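E1 (Kluyveromyces marxianus, PDB 3VX6) activates the ubiquitin-like proteins ATG12 and ATG8 for conjugation in autophagy as an E1-like enzyme, present here as its N-terminal domain. Local coordinates at residues F18-F23 / S61-F67; K42-L48 / N76-Y82; T215-L219 / Y231-F235; D8-A12 / T151-I155; L207-P211 / R237-F243. All coordinates share one frame; numbering follows the deposited sequence.

Contact 1: F18-F23 / S61-F67; sequences FVDSSF and SLRDDSF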
# COMPACT_ATOMS: atom_id res chain seq x y z
N PHE A 18 2.84 4.14 12.20
CA PHE A 18 3.58 4.19 13.44
C PHE A 18 4.64 5.21 13.22
O PHE A 18 5.73 4.89 12.73
CB PHE A 18 4.20 2.84 13.76
CG PHE A 18 3.31 1.97 14.56
CD1 PHE A 18 3.10 2.23 15.91
CD2 PHE A 18 2.61 0.94 13.95
CE1 PHE A 18 2.21 1.48 16.64
CE2 PHE A 18 1.71 0.18 14.67
CZ PHE A 18 1.51 0.45 16.03
N VAL A 19 4.30 6.45 13.53
CA VAL A 19 5.25 7.52 13.34
C VAL A 19 5.90 7.88 14.67
O VAL A 19 5.32 8.58 15.51
CB VAL A 19 4.58 8.75 12.70
CG1 VAL A 19 3.83 8.33 11.45
CG2 VAL A 19 3.63 9.41 13.67
N ASP A 20 7.10 7.35 14.86
CA ASP A 20 7.86 7.65 16.06
C ASP A 20 8.11 9.15 16.00
O ASP A 20 8.23 9.72 14.91
CB ASP A 20 9.20 6.90 16.04
CG ASP A 20 9.98 7.07 17.33
OD1 ASP A 20 10.30 8.22 17.69
OD2 ASP A 20 10.27 6.04 17.99
N SER A 21 8.18 9.80 17.16
CA SER A 21 8.43 11.23 17.20
C SER A 21 9.67 11.53 16.37
O SER A 21 9.82 12.63 15.84
CB SER A 21 8.61 11.72 18.64
OG SER A 21 9.82 11.25 19.20
N SER A 22 10.54 10.53 16.24
CA SER A 22 11.78 10.66 15.48
C SER A 22 11.54 10.91 13.99
O SER A 22 12.46 11.30 13.27
CB SER A 22 12.64 9.41 15.64
OG SER A 22 12.10 8.32 14.94
N PHE A 23 10.32 10.66 13.54
CA PHE A 23 9.96 10.88 12.14
C PHE A 23 9.67 12.35 11.92
O PHE A 23 10.09 12.93 10.93
CB PHE A 23 8.72 10.08 11.76
CG PHE A 23 8.22 10.39 10.38
CD1 PHE A 23 7.24 11.35 10.18
CD2 PHE A 23 8.73 9.70 9.27
CE1 PHE A 23 6.77 11.63 8.91
CE2 PHE A 23 8.26 9.97 8.00
CZ PHE A 23 7.28 10.94 7.81
N SER A 61 6.13 1.64 9.81
CA SER A 61 6.84 2.29 10.89
C SER A 61 7.77 3.35 10.34
O SER A 61 8.81 3.07 9.74
CB SER A 61 7.62 1.27 11.73
OG SER A 61 6.77 0.73 12.72
N LEU A 62 7.35 4.59 10.54
CA LEU A 62 8.08 5.74 10.07
C LEU A 62 8.87 6.31 11.23
O LEU A 62 8.31 6.89 12.15
CB LEU A 62 7.11 6.78 9.52
CG LEU A 62 6.26 6.33 8.34
CD1 LEU A 62 5.35 7.45 7.90
CD2 LEU A 62 7.17 5.90 7.21
N ARG A 63 10.18 6.10 11.19
CA ARG A 63 11.06 6.61 12.22
C ARG A 63 11.81 7.69 11.49
O ARG A 63 11.38 8.15 10.44
CB ARG A 63 12.04 5.51 12.67
CG ARG A 63 11.43 4.12 12.71
CD ARG A 63 12.49 3.04 12.94
NE ARG A 63 11.97 1.69 12.70
CZ ARG A 63 10.92 1.14 13.34
NH1 ARG A 63 10.27 1.83 14.27
NH2 ARG A 63 10.54 -0.10 13.05
N ASP A 64 12.95 8.10 12.03
CA ASP A 64 13.74 9.12 11.37
C ASP A 64 14.40 8.57 10.12
O ASP A 64 14.73 9.32 9.20
CB ASP A 64 14.79 9.69 12.34
CG ASP A 64 15.36 8.64 13.28
OD1 ASP A 64 16.06 9.02 14.24
OD2 ASP A 64 15.12 7.43 13.07
N ASP A 65 14.57 7.25 10.07
CA ASP A 65 15.21 6.60 8.92
C ASP A 65 14.27 6.47 7.71
O ASP A 65 14.73 6.29 6.58
CB ASP A 65 15.74 5.21 9.31
CG ASP A 65 14.64 4.28 9.79
OD1 ASP A 65 14.28 4.33 11.00
OD2 ASP A 65 14.12 3.50 8.96
N SER A 66 12.97 6.57 7.95
CA SER A 66 11.99 6.44 6.88
C SER A 66 12.18 7.39 5.71
O SER A 66 11.46 7.32 4.71
CB SER A 66 10.59 6.62 7.45
OG SER A 66 10.24 5.50 8.23
N PHE A 67 13.17 8.28 5.81
CA PHE A 67 13.40 9.22 4.73
C PHE A 67 14.56 8.81 3.85
O PHE A 67 14.68 9.30 2.72
CB PHE A 67 13.64 10.60 5.31
CG PHE A 67 12.39 11.26 5.81
CD1 PHE A 67 11.51 11.86 4.92
CD2 PHE A 67 12.09 11.27 7.16
CE1 PHE A 67 10.35 12.46 5.36
CE2 PHE A 67 10.93 11.87 7.62
CZ PHE A 67 10.06 12.47 6.72

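Contact 2: K42-L48 / N76-Y82; sequences KALYTQL and NIILKGY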
# COMPACT_ATOMS: atom_id res chain seq x y z
N LYS A 42 8.38 14.58 -0.05
CA LYS A 42 9.48 13.65 0.14
C LYS A 42 9.11 12.21 -0.11
O LYS A 42 7.96 11.82 0.01
CB LYS A 42 10.02 13.74 1.58
CG LYS A 42 11.26 14.60 1.78
CD LYS A 42 10.93 16.05 2.06
CE LYS A 42 12.20 16.89 2.17
NZ LYS A 42 11.90 18.33 2.45
N ALA A 43 10.11 11.41 -0.45
CA ALA A 43 9.88 10.00 -0.67
C ALA A 43 10.16 9.34 0.67
O ALA A 43 11.15 9.64 1.32
CB ALA A 43 10.83 9.46 -1.73
N LEU A 44 9.27 8.44 1.07
CA LEU A 44 9.43 7.72 2.33
C LEU A 44 9.89 6.31 1.98
O LEU A 44 9.67 5.82 0.88
CB LEU A 44 8.10 7.70 3.09
CG LEU A 44 7.57 9.09 3.46
CD1 LEU A 44 6.14 9.01 3.96
CD2 LEU A 44 8.47 9.70 4.51
N TYR A 45 10.58 5.67 2.92
CA TYR A 45 11.08 4.32 2.73
C TYR A 45 10.94 3.65 4.07
O TYR A 45 11.33 4.19 5.10
CB TYR A 45 12.56 4.32 2.34
CG TYR A 45 12.86 4.92 0.98
CD1 TYR A 45 12.61 4.20 -0.19
CD2 TYR A 45 13.37 6.21 0.86
CE1 TYR A 45 12.85 4.75 -1.44
CE2 TYR A 45 13.62 6.77 -0.40
CZ TYR A 45 13.35 6.03 -1.54
OH TYR A 45 13.58 6.58 -2.78
N THR A 46 10.34 2.48 4.07
CA THR A 46 10.20 1.79 5.31
C THR A 46 10.42 0.34 4.97
O THR A 46 9.86 -0.17 4.00
CB THR A 46 8.81 2.04 5.91
OG1 THR A 46 8.74 1.43 7.21
CG2 THR A 46 7.73 1.47 5.01
N GLN A 47 11.31 -0.30 5.71
CA GLN A 47 11.59 -1.70 5.46
C GLN A 47 10.36 -2.41 5.95
O GLN A 47 10.00 -2.34 7.13
CB GLN A 47 12.81 -2.16 6.25
CG GLN A 47 13.03 -3.64 6.20
CD GLN A 47 14.30 -4.03 6.90
OE1 GLN A 47 14.32 -4.99 7.67
NE2 GLN A 47 15.37 -3.29 6.64
N LEU A 48 9.69 -3.09 5.04
CA LEU A 48 8.48 -3.79 5.40
C LEU A 48 8.81 -5.00 6.25
O LEU A 48 9.51 -5.91 5.82
CB LEU A 48 7.72 -4.19 4.13
CG LEU A 48 6.34 -3.54 3.94
CD1 LEU A 48 6.38 -2.08 4.36
CD2 LEU A 48 5.91 -3.67 2.49
N ASN A 76 16.03 -7.17 2.31
CA ASN A 76 14.66 -7.08 2.79
C ASN A 76 13.77 -6.30 1.83
O ASN A 76 14.23 -5.73 0.84
CB ASN A 76 14.62 -6.42 4.18
CG ASN A 76 14.88 -7.41 5.29
OD1 ASN A 76 15.97 -7.98 5.39
ND2 ASN A 76 13.88 -7.64 6.13
N ILE A 77 12.47 -6.28 2.12
CA ILE A 77 11.52 -5.59 1.28
C ILE A 77 11.34 -4.15 1.74
O ILE A 77 10.93 -3.87 2.87
CB ILE A 77 10.16 -6.32 1.27
CG1 ILE A 77 10.30 -7.64 0.50
CG2 ILE A 77 9.07 -5.42 0.68
CD1 ILE A 77 9.06 -8.50 0.51
N ILE A 78 11.67 -3.22 0.85
CA ILE A 78 11.56 -1.81 1.17
C ILE A 78 10.40 -1.19 0.43
O ILE A 78 10.37 -1.21 -0.80
CB ILE A 78 12.85 -1.07 0.80
CG1 ILE A 78 14.06 -1.74 1.47
CG2 ILE A 78 12.72 0.40 1.16
CD1 ILE A 78 13.94 -1.89 2.98
N LEU A 79 9.44 -0.65 1.17
CA LEU A 79 8.27 -0.03 0.54
C LEU A 79 8.50 1.45 0.33
O LEU A 79 8.86 2.17 1.25
CB LEU A 79 7.02 -0.21 1.40
CG LEU A 79 5.79 0.32 0.67
CD1 LEU A 79 5.64 -0.45 -0.64
CD2 LEU A 79 4.56 0.19 1.53
N LYS A 80 8.29 1.91 -0.90
CA LYS A 80 8.47 3.32 -1.18
C LYS A 80 7.15 4.05 -1.03
O LYS A 80 6.15 3.68 -1.63
CB LYS A 80 9.02 3.53 -2.60
CG LYS A 80 9.43 4.98 -2.89
CD LYS A 80 10.36 5.05 -4.08
CE LYS A 80 10.79 6.49 -4.38
NZ LYS A 80 11.84 6.56 -5.44
N GLY A 81 7.16 5.08 -0.20
CA GLY A 81 5.97 5.87 0.01
C GLY A 81 6.30 7.29 -0.35
O GLY A 81 7.39 7.57 -0.83
N TYR A 82 5.35 8.19 -0.13
CA TYR A 82 5.57 9.59 -0.44
C TYR A 82 4.92 10.47 0.62
O TYR A 82 3.85 10.17 1.14
CB TYR A 82 5.01 9.92 -1.84
CG TYR A 82 5.68 9.12 -2.94
CD1 TYR A 82 7.01 9.36 -3.31
CD2 TYR A 82 5.01 8.06 -3.56
CE1 TYR A 82 7.67 8.55 -4.25
CE2 TYR A 82 5.65 7.24 -4.50
CZ TYR A 82 6.97 7.49 -4.84
OH TYR A 82 7.59 6.64 -5.75
O HOH W 1 13.79 4.95 -5.50

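Contact 3: T215-L219 / Y231-F235; sequences TKNIL and YTICF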
# COMPACT_ATOMS: atom_id res chain seq x y z
N THR A 215 -5.29 -5.00 -2.18
CA THR A 215 -5.55 -6.09 -3.13
C THR A 215 -6.41 -5.62 -4.31
O THR A 215 -6.36 -6.19 -5.42
CB THR A 215 -6.31 -7.25 -2.45
OG1 THR A 215 -5.61 -7.66 -1.26
CG2 THR A 215 -6.42 -8.44 -3.39
N LYS A 216 -7.22 -4.59 -4.07
CA LYS A 216 -8.09 -4.05 -5.10
C LYS A 216 -7.28 -3.54 -6.25
O LYS A 216 -7.70 -3.62 -7.40
CB LYS A 216 -8.90 -2.91 -4.52
CG LYS A 216 -10.01 -3.33 -3.57
CD LYS A 216 -10.78 -2.10 -3.04
CE LYS A 216 -11.89 -2.52 -2.10
NZ LYS A 216 -12.01 -1.41 -1.11
N ASN A 217 -6.14 -2.96 -5.90
CA ASN A 217 -5.20 -2.45 -6.88
C ASN A 217 -4.88 -3.62 -7.83
O ASN A 217 -5.14 -3.55 -9.03
CB ASN A 217 -3.93 -1.99 -6.15
CG ASN A 217 -4.21 -0.92 -5.10
OD1 ASN A 217 -5.36 -0.74 -4.68
ND2 ASN A 217 -3.18 -0.21 -4.69
N ILE A 218 -4.33 -4.70 -7.28
CA ILE A 218 -3.99 -5.86 -8.09
C ILE A 218 -5.16 -6.24 -8.99
O ILE A 218 -5.02 -6.29 -10.22
CB ILE A 218 -3.60 -7.07 -7.20
CG1 ILE A 218 -2.41 -6.70 -6.30
CG2 ILE A 218 -3.31 -8.29 -8.08
CD1 ILE A 218 -2.09 -7.70 -5.21
N LEU A 219 -6.31 -6.47 -8.37
CA LEU A 219 -7.50 -6.82 -9.13
C LEU A 219 -7.80 -5.82 -10.23
O LEU A 219 -7.93 -6.18 -11.39
CB LEU A 219 -8.70 -6.93 -8.21
CG LEU A 219 -8.55 -8.11 -7.27
CD1 LEU A 219 -9.56 -8.02 -6.15
CD2 LEU A 219 -8.71 -9.38 -8.08
N TYR A 231 -9.79 -14.16 -11.30
CA TYR A 231 -8.41 -13.78 -11.01
C TYR A 231 -7.97 -14.49 -9.75
O TYR A 231 -8.65 -14.43 -8.73
CB TYR A 231 -8.31 -12.29 -10.78
CG TYR A 231 -8.76 -11.50 -11.96
CD1 TYR A 231 -7.87 -11.16 -12.97
CD2 TYR A 231 -10.09 -11.13 -12.10
CE1 TYR A 231 -8.30 -10.48 -14.09
CE2 TYR A 231 -10.53 -10.45 -13.23
CZ TYR A 231 -9.63 -10.13 -14.21
OH TYR A 231 -10.06 -9.49 -15.34
N THR A 232 -6.83 -15.17 -9.81
CA THR A 232 -6.35 -15.89 -8.65
C THR A 232 -5.18 -15.19 -8.02
O THR A 232 -4.24 -14.81 -8.70
CB THR A 232 -5.92 -17.31 -9.03
OG1 THR A 232 -7.08 -18.06 -9.45
CG2 THR A 232 -5.26 -17.99 -7.84
N ILE A 233 -5.23 -15.02 -6.70
CA ILE A 233 -4.16 -14.35 -5.99
C ILE A 233 -3.73 -15.10 -4.75
O ILE A 233 -4.55 -15.43 -3.90
CB ILE A 233 -4.58 -12.94 -5.57
CG1 ILE A 233 -4.96 -12.12 -6.81
CG2 ILE A 233 -3.47 -12.29 -4.77
CD1 ILE A 233 -5.59 -10.79 -6.49
N CYS A 234 -2.43 -15.36 -4.65
CA CYS A 234 -1.87 -16.05 -3.48
C CYS A 234 -1.49 -14.99 -2.45
O CYS A 234 -0.69 -14.10 -2.74
CB CYS A 234 -0.63 -16.85 -3.87
SG CYS A 234 -0.95 -18.18 -5.02
N PHE A 235 -2.05 -15.09 -1.26
CA PHE A 235 -1.76 -14.13 -0.21
C PHE A 235 -0.83 -14.76 0.81
O PHE A 235 -1.25 -15.53 1.66
CB PHE A 235 -3.06 -13.68 0.45
CG PHE A 235 -3.98 -12.95 -0.49
CD1 PHE A 235 -3.68 -11.65 -0.92
CD2 PHE A 235 -5.13 -13.56 -0.99
CE1 PHE A 235 -4.51 -10.98 -1.82
CE2 PHE A 235 -5.97 -12.89 -1.90
CZ PHE A 235 -5.66 -11.60 -2.31

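Contact 4: D8-A12 / T151-I155; sequences DLKFA and TYQII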
# COMPACT_ATOMS: atom_id res chain seq x y z
N ASP A 8 -19.51 -11.16 -0.07
CA ASP A 8 -18.54 -10.16 -0.58
C ASP A 8 -17.16 -10.34 0.07
O ASP A 8 -17.02 -11.00 1.11
CB ASP A 8 -19.05 -8.73 -0.32
CG ASP A 8 -19.37 -7.95 -1.62
OD1 ASP A 8 -19.71 -6.75 -1.53
OD2 ASP A 8 -19.30 -8.53 -2.73
N LEU A 9 -16.15 -9.75 -0.56
CA LEU A 9 -14.78 -9.80 -0.07
C LEU A 9 -14.45 -8.47 0.59
O LEU A 9 -14.59 -7.42 -0.04
CB LEU A 9 -13.81 -10.05 -1.22
CG LEU A 9 -12.32 -9.88 -0.91
CD1 LEU A 9 -11.92 -10.87 0.17
CD2 LEU A 9 -11.50 -10.08 -2.16
N LYS A 10 -14.03 -8.52 1.85
CA LYS A 10 -13.69 -7.31 2.58
C LYS A 10 -12.18 -7.13 2.64
O LYS A 10 -11.43 -8.09 2.55
CB LYS A 10 -14.27 -7.36 4.00
CG LYS A 10 -15.76 -7.68 4.03
CD LYS A 10 -16.54 -6.76 3.09
CE LYS A 10 -17.95 -7.28 2.84
NZ LYS A 10 -18.67 -6.46 1.81
N PHE A 11 -11.75 -5.89 2.80
CA PHE A 11 -10.33 -5.62 2.85
C PHE A 11 -9.97 -4.87 4.12
O PHE A 11 -10.65 -3.92 4.51
CB PHE A 11 -9.95 -4.80 1.63
CG PHE A 11 -10.43 -5.40 0.34
CD1 PHE A 11 -9.62 -6.25 -0.41
CD2 PHE A 11 -11.71 -5.13 -0.12
CE1 PHE A 11 -10.07 -6.82 -1.60
CE2 PHE A 11 -12.17 -5.69 -1.30
CZ PHE A 11 -11.35 -6.53 -2.04
N ALA A 12 -8.91 -5.31 4.78
CA ALA A 12 -8.47 -4.65 6.00
C ALA A 12 -7.73 -3.38 5.63
O ALA A 12 -7.18 -3.28 4.54
CB ALA A 12 -7.54 -5.57 6.79
N THR A 151 -17.22 -4.41 -6.75
CA THR A 151 -17.25 -5.19 -5.54
C THR A 151 -16.50 -6.46 -5.91
O THR A 151 -16.26 -6.72 -7.09
CB THR A 151 -18.71 -5.49 -5.13
OG1 THR A 151 -19.57 -5.29 -6.25
CG2 THR A 151 -19.14 -4.55 -4.01
N TYR A 152 -16.11 -7.25 -4.91
CA TYR A 152 -15.36 -8.46 -5.18
C TYR A 152 -15.79 -9.60 -4.30
O TYR A 152 -15.98 -9.41 -3.10
CB TYR A 152 -13.87 -8.24 -4.94
CG TYR A 152 -13.33 -6.99 -5.56
CD1 TYR A 152 -12.67 -7.05 -6.78
CD2 TYR A 152 -13.49 -5.75 -4.95
CE1 TYR A 152 -12.18 -5.89 -7.38
CE2 TYR A 152 -13.00 -4.58 -5.55
CZ TYR A 152 -12.35 -4.67 -6.76
OH TYR A 152 -11.87 -3.55 -7.39
N GLN A 153 -15.92 -10.78 -4.90
CA GLN A 153 -16.26 -12.00 -4.19
C GLN A 153 -15.09 -12.93 -4.39
O GLN A 153 -14.50 -12.99 -5.47
CB GLN A 153 -17.49 -12.68 -4.80
CG GLN A 153 -18.83 -12.29 -4.22
CD GLN A 153 -19.66 -11.50 -5.21
OE1 GLN A 153 -19.70 -10.27 -5.15
NE2 GLN A 153 -20.30 -12.20 -6.14
N ILE A 154 -14.73 -13.65 -3.34
CA ILE A 154 -13.66 -14.62 -3.47
C ILE A 154 -14.42 -15.85 -3.90
O ILE A 154 -15.22 -16.39 -3.15
CB ILE A 154 -12.95 -14.90 -2.12
CG1 ILE A 154 -12.02 -13.73 -1.77
CG2 ILE A 154 -12.15 -16.20 -2.20
CD1 ILE A 154 -11.21 -13.94 -0.49
N ILE A 155 -14.20 -16.27 -5.15
CA ILE A 155 -14.86 -17.46 -5.66
C ILE A 155 -14.27 -18.68 -4.99
O ILE A 155 -14.97 -19.64 -4.71
CB ILE A 155 -14.69 -17.58 -7.17
CG1 ILE A 155 -15.50 -16.49 -7.86
CG2 ILE A 155 -15.11 -18.96 -7.64
CD1 ILE A 155 -16.95 -16.41 -7.39

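Contact 5: L207-P211 / R237-F243; sequences LKDIP and RSDESSF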
# COMPACT_ATOMS: atom_id res chain seq x y z
N LEU A 207 -4.88 -10.63 8.86
CA LEU A 207 -6.25 -10.93 9.24
C LEU A 207 -6.66 -12.17 8.47
O LEU A 207 -6.36 -12.31 7.28
CB LEU A 207 -7.17 -9.76 8.88
CG LEU A 207 -7.13 -8.59 9.86
CD1 LEU A 207 -8.13 -7.54 9.42
CD2 LEU A 207 -7.46 -9.06 11.28
N LYS A 208 -7.33 -13.10 9.15
CA LYS A 208 -7.74 -14.33 8.49
C LYS A 208 -8.60 -14.05 7.26
O LYS A 208 -9.69 -13.48 7.35
CB LYS A 208 -8.51 -15.21 9.48
N ASP A 209 -8.05 -14.44 6.11
CA ASP A 209 -8.69 -14.31 4.80
C ASP A 209 -9.13 -12.93 4.37
O ASP A 209 -9.87 -12.78 3.39
CB ASP A 209 -9.86 -15.28 4.70
CG ASP A 209 -9.41 -16.72 4.76
OD1 ASP A 209 -8.30 -17.02 4.24
OD2 ASP A 209 -10.15 -17.55 5.32
N ILE A 210 -8.71 -11.92 5.09
CA ILE A 210 -9.07 -10.58 4.69
C ILE A 210 -7.76 -9.98 4.23
O ILE A 210 -6.85 -9.73 5.02
CB ILE A 210 -9.69 -9.76 5.84
CG1 ILE A 210 -10.99 -10.43 6.28
CG2 ILE A 210 -9.97 -8.34 5.38
CD1 ILE A 210 -11.75 -9.64 7.31
N PRO A 211 -7.63 -9.79 2.92
CA PRO A 211 -6.41 -9.21 2.38
C PRO A 211 -6.49 -7.71 2.57
O PRO A 211 -7.57 -7.15 2.77
CB PRO A 211 -6.48 -9.62 0.91
CG PRO A 211 -7.92 -9.49 0.62
CD PRO A 211 -8.58 -10.12 1.84
N ARG A 237 1.63 -14.94 4.01
CA ARG A 237 1.78 -14.37 5.34
C ARG A 237 2.78 -15.19 6.16
O ARG A 237 2.77 -16.43 6.13
CB ARG A 237 0.44 -14.34 6.08
CG ARG A 237 -0.53 -13.21 5.71
CD ARG A 237 -1.51 -13.60 4.61
NE ARG A 237 -2.58 -12.61 4.45
CZ ARG A 237 -3.65 -12.53 5.23
NH1 ARG A 237 -3.82 -13.39 6.23
NH2 ARG A 237 -4.57 -11.60 5.01
N SER A 238 3.66 -14.52 6.89
CA SER A 238 4.61 -15.25 7.72
C SER A 238 3.78 -15.78 8.90
O SER A 238 4.22 -16.61 9.68
CB SER A 238 5.71 -14.30 8.19
OG SER A 238 5.16 -13.15 8.82
N ASP A 239 2.55 -15.29 8.95
CA ASP A 239 1.56 -15.60 9.98
C ASP A 239 0.99 -17.03 10.04
O ASP A 239 0.42 -17.41 11.06
CB ASP A 239 0.40 -14.62 9.79
CG ASP A 239 -0.47 -14.51 11.01
OD1 ASP A 239 -1.70 -14.31 10.86
OD2 ASP A 239 0.07 -14.61 12.13
N GLU A 240 1.14 -17.80 8.96
CA GLU A 240 0.56 -19.14 8.87
C GLU A 240 -0.81 -18.92 8.23
O GLU A 240 -1.52 -19.86 7.88
CB GLU A 240 0.34 -19.81 10.23
CG GLU A 240 1.60 -20.07 11.03
CD GLU A 240 2.62 -20.83 10.22
OE1 GLU A 240 2.31 -21.96 9.79
OE2 GLU A 240 3.74 -20.29 10.02
N SER A 241 -1.17 -17.65 8.11
CA SER A 241 -2.45 -17.24 7.54
C SER A 241 -2.42 -17.12 6.02
O SER A 241 -3.43 -16.75 5.42
CB SER A 241 -2.87 -15.89 8.13
OG SER A 241 -1.99 -14.86 7.69
N SER A 242 -1.28 -17.41 5.40
CA SER A 242 -1.16 -17.33 3.94
C SER A 242 -2.18 -18.21 3.22
O SER A 242 -2.33 -19.40 3.51
CB SER A 242 0.26 -17.71 3.49
OG SER A 242 0.96 -18.40 4.52
N PHE A 243 -2.90 -17.60 2.27
CA PHE A 243 -3.92 -18.31 1.51
C PHE A 243 -3.98 -17.82 0.06
O PHE A 243 -3.65 -16.67 -0.22
CB PHE A 243 -5.29 -18.09 2.13
CG PHE A 243 -5.82 -16.68 1.98
CD1 PHE A 243 -5.25 -15.63 2.69
CD2 PHE A 243 -6.87 -16.41 1.11
CE1 PHE A 243 -5.72 -14.33 2.54
CE2 PHE A 243 -7.36 -15.11 0.95
CZ PHE A 243 -6.78 -14.07 1.66
O HOH W 2 -6.01 -16.05 6.09

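Contact 1: F18-F23 / S61-F67
Phe18 and Val19 pair with Ser61 and Leu62 in a small parallel sheet of two strands, 16-19 and 59-62, and the contact runs on into the start of helix 21-33. Leu62 N donates to Phe18 O (2.7 Å). Leu62 O accepts from Asp20 N (3.0 Å). Past the strands, the contact is carried by the Phe23 ring of that helix. Leu62 CD1 lies over one face as a CH-pi contact, 4.2 Å from the ring centroid. Phe67 lies over the opposite face, its plane at 20°, but the rings are slid apart and barely overlap. Arg63 O sits at the edge of the Phe23 ring, in its plane. With CG anti to the backbone N (chi1 173°), the Phe23 side chain runs alongside that of Leu62 and points the same way. Asp20 is the N-cap of helix 21-33. Leu62 and Phe23 also rest on Met125 of strand 123-130, Val19 and Leu62 on Ile140 of strand 135-144, and Phe67 on Leu44 of strand 40-47.

Contact 2: K42-L48 / N76-Y82
Tyr45 and Lys80 lie side by side and point the same way. With CG anti to the backbone N (chi1 -172°) and its chain extended beyond, Lys80 runs its methylenes along the tyrosine. Tyr45 CE1 is 3.6 Å from Lys80 CD. A water accepts from Lys80 NZ and also bonds to Tyr45 OH. Ile78 meets the same ring crosswise, its CG2 4.0 Å from Tyr45 CD1. Its other branch reaches Gln47, with Ile78 CD1 3.5 Å from Gln47 CB. The amides of Gln47 and Asn76 are turned 35° apart and form no hydrogen bond. On the opposite face, Thr46 and Leu79 run together. Leu48 CD1 packs on Leu79 CB at 3.6 Å. Strands 40-47 and 78-86 pair antiparallel in a mixed sheet, where 78-86 also pairs in parallel with 123-130. Leu44 joins Gly81 and Thr46 joins Leu79 by two backbone bonds each. Leu48 N adds a bond to Ile77 O (2.6 Å). Thr46 OG1 turns to Ser61 O of strand 59-62. One face, with Leu44, Thr46 and Leu79, is thus largely apolar and buried against Phe123. The other mixes polar Tyr45, Gln47 and Lys80 with Ala43, Ile78 and Tyr82, and Gln47 and Lys80 are exposed there.

Contact 3: T215-L219 / Y231-F235
Tyr231 OH is gripped by two groups outside the contact, Ser226 O and Arg228 N, while the base of the same side chain meets the helix: Tyr231 CB is 4.0 Å from Leu219 CD2. The hydroxyl bonds tie the far end of the ring to the loop that follows helix 215-225. Trp222 of that helix meets the ring edge-to-face. Between helix and strand themselves the contact is apolar. Its centre is Ile233 CD1, which three helix residues touch. Ile218 CG2 comes to 3.7 Å from Ile233 CD1, and Leu219 CD2 comes to 3.8 Å from it. Thr215 CG2 is slightly farther. The long branch of Ile233 has CG1 anti to the carbonyl carbon (chi1 -60°) and is extended beyond it, which sends the terminal methyl toward the helix. At the other end, Thr215 and Phe235 approach from opposite directions. Thr215 CG2 meets the edge of the Phe235 ring, 3.4 Å from CZ. Ile233 CG2 lies over one face of that ring. Thr215 OG1 bonds to Ser212 O, so its polar need is met at the start of the helix. All six touching residues are buried. The axes of helix segment 215-219 and strand segment 231-235 come within 10.4 Å, with 144° between their N-to-C directions. Thr215 and Ile218 also touch Phe201. This is the packing of a beta-alpha-beta crossover, in which helix 215-225 connects the parallel neighbouring strands 198-202 and 231-236.

Contact 4: D8-A12 / T151-I155
The Phe11 ring points its edge at the face of Tyr152 in an offset T-shaped stack. The planes stand at 88° and the centroids are 5.7 Å apart. Phe11 CZ makes the closest touch, 3.7 Å from Tyr152 CD2, toward the rim of the tyrosine. With CG anti to the carbonyl carbon (chi1 -51°), the Phe11 side chain, which leaves the backbone at the side, brings its ring end to Tyr152. Both aromatics also pack on Lys216 of helix 215-225, and Tyr152 touches Leu219 there. Strand 151-159 is an outermost strand of a six-stranded mixed sheet within this chain. Its residues Thr151, Gln153 and Ile155 bond through the backbone to strand 243-250. Tyr152 O instead accepts from Leu9 N (2.6 Å), nearly along the C=O axis. The CA 8 to 11 direction is 93° from the CA 151 to 154 direction, so the chain start passes across the strand. This one bond is the backbone link between the two. The Leu9 side chain points to the strand and crosses those of Tyr152 and Ile154 obliquely. Its CD2 is 4.1 Å from Tyr152 CB, and its CD1 branch meets the terminal methyl of Ile154. Asp8, at the solvent side, has OD1 3.4 Å from Thr151 CG2. Asp8 OD2 comes near Gln153 OE1, but both are acceptors and do not bond. Lys10 NZ forms a salt bridge with Asp8 OD1 (3.5 Å).

Contact 5: L207-P211 / R237-F243
Leu207 to Ile210 form a type II beta turn, Arg237 to Glu240 form a type I turn, and the side chains of the second loop meet the backbone of the first, without strand pairing. Arg237 places its guanidinium end-on at Leu207 O. NH1 and NH2 of Arg237 each donate to Leu207 O at 3.0 Å. Leu207 O lies in the plane of the guanidinium. NH2 lies in the carbonyl plane of Leu207, whereas NH1 is 53° above it. Ile210 N closes the turn on the same oxygen, so Leu207 O accepts from three donors. Arg237 NH1 also donates to Ser241 OG (2.8 Å) of its own loop, and NH2 forms a salt bridge with Asp203, just after strand 198-202. The Phe243 ring turns its edge to one face of the guanidinium, with Phe243 CE1 3.8 Å above the guanidinium plane, over its centre. Phe243 CG sits between the backbone N and the carbonyl carbon (chi1 70°), which turns the ring in toward the turn. Asp209 lies over a face of the ring: its CA makes a CH-pi contact 4.0 Å from the Phe243 centroid, and OD1 is 3.4 Å from Phe243 CG. A water accepts from Asp209 N and donates to Asp209 OD1 and Ser241 O, bridging the loops. The two loops follow strands 198-202 and 231-236 of a beta-alpha-beta unit, tied there by an arginine bound to a turn carbonyl.

Overall arrangement
The contacts form two groups. Contacts 1 and 2 touch, their centres 11 Å apart. Strands 40-47 and 59-62, consecutive in the chain but in different sheets, touch through Thr46 OG1 and Ser61 O. Contacts 3, 4 and 5 form the other, with centres 10 to 14 Å apart and each touching the other two. Contacts 3 and 4 reach the same six-stranded sheet. Contacts 1 and 3 lie on opposite sides of the chain's centre, about 29 Å apart between centres. Along the chain, contact 4 encloses contacts 1 and 2, whose segments alternate, and contact 5 encloses contact 3. The first residues link the groups: contact 4 holds them against that sheet, and the chain then runs on to contact 1.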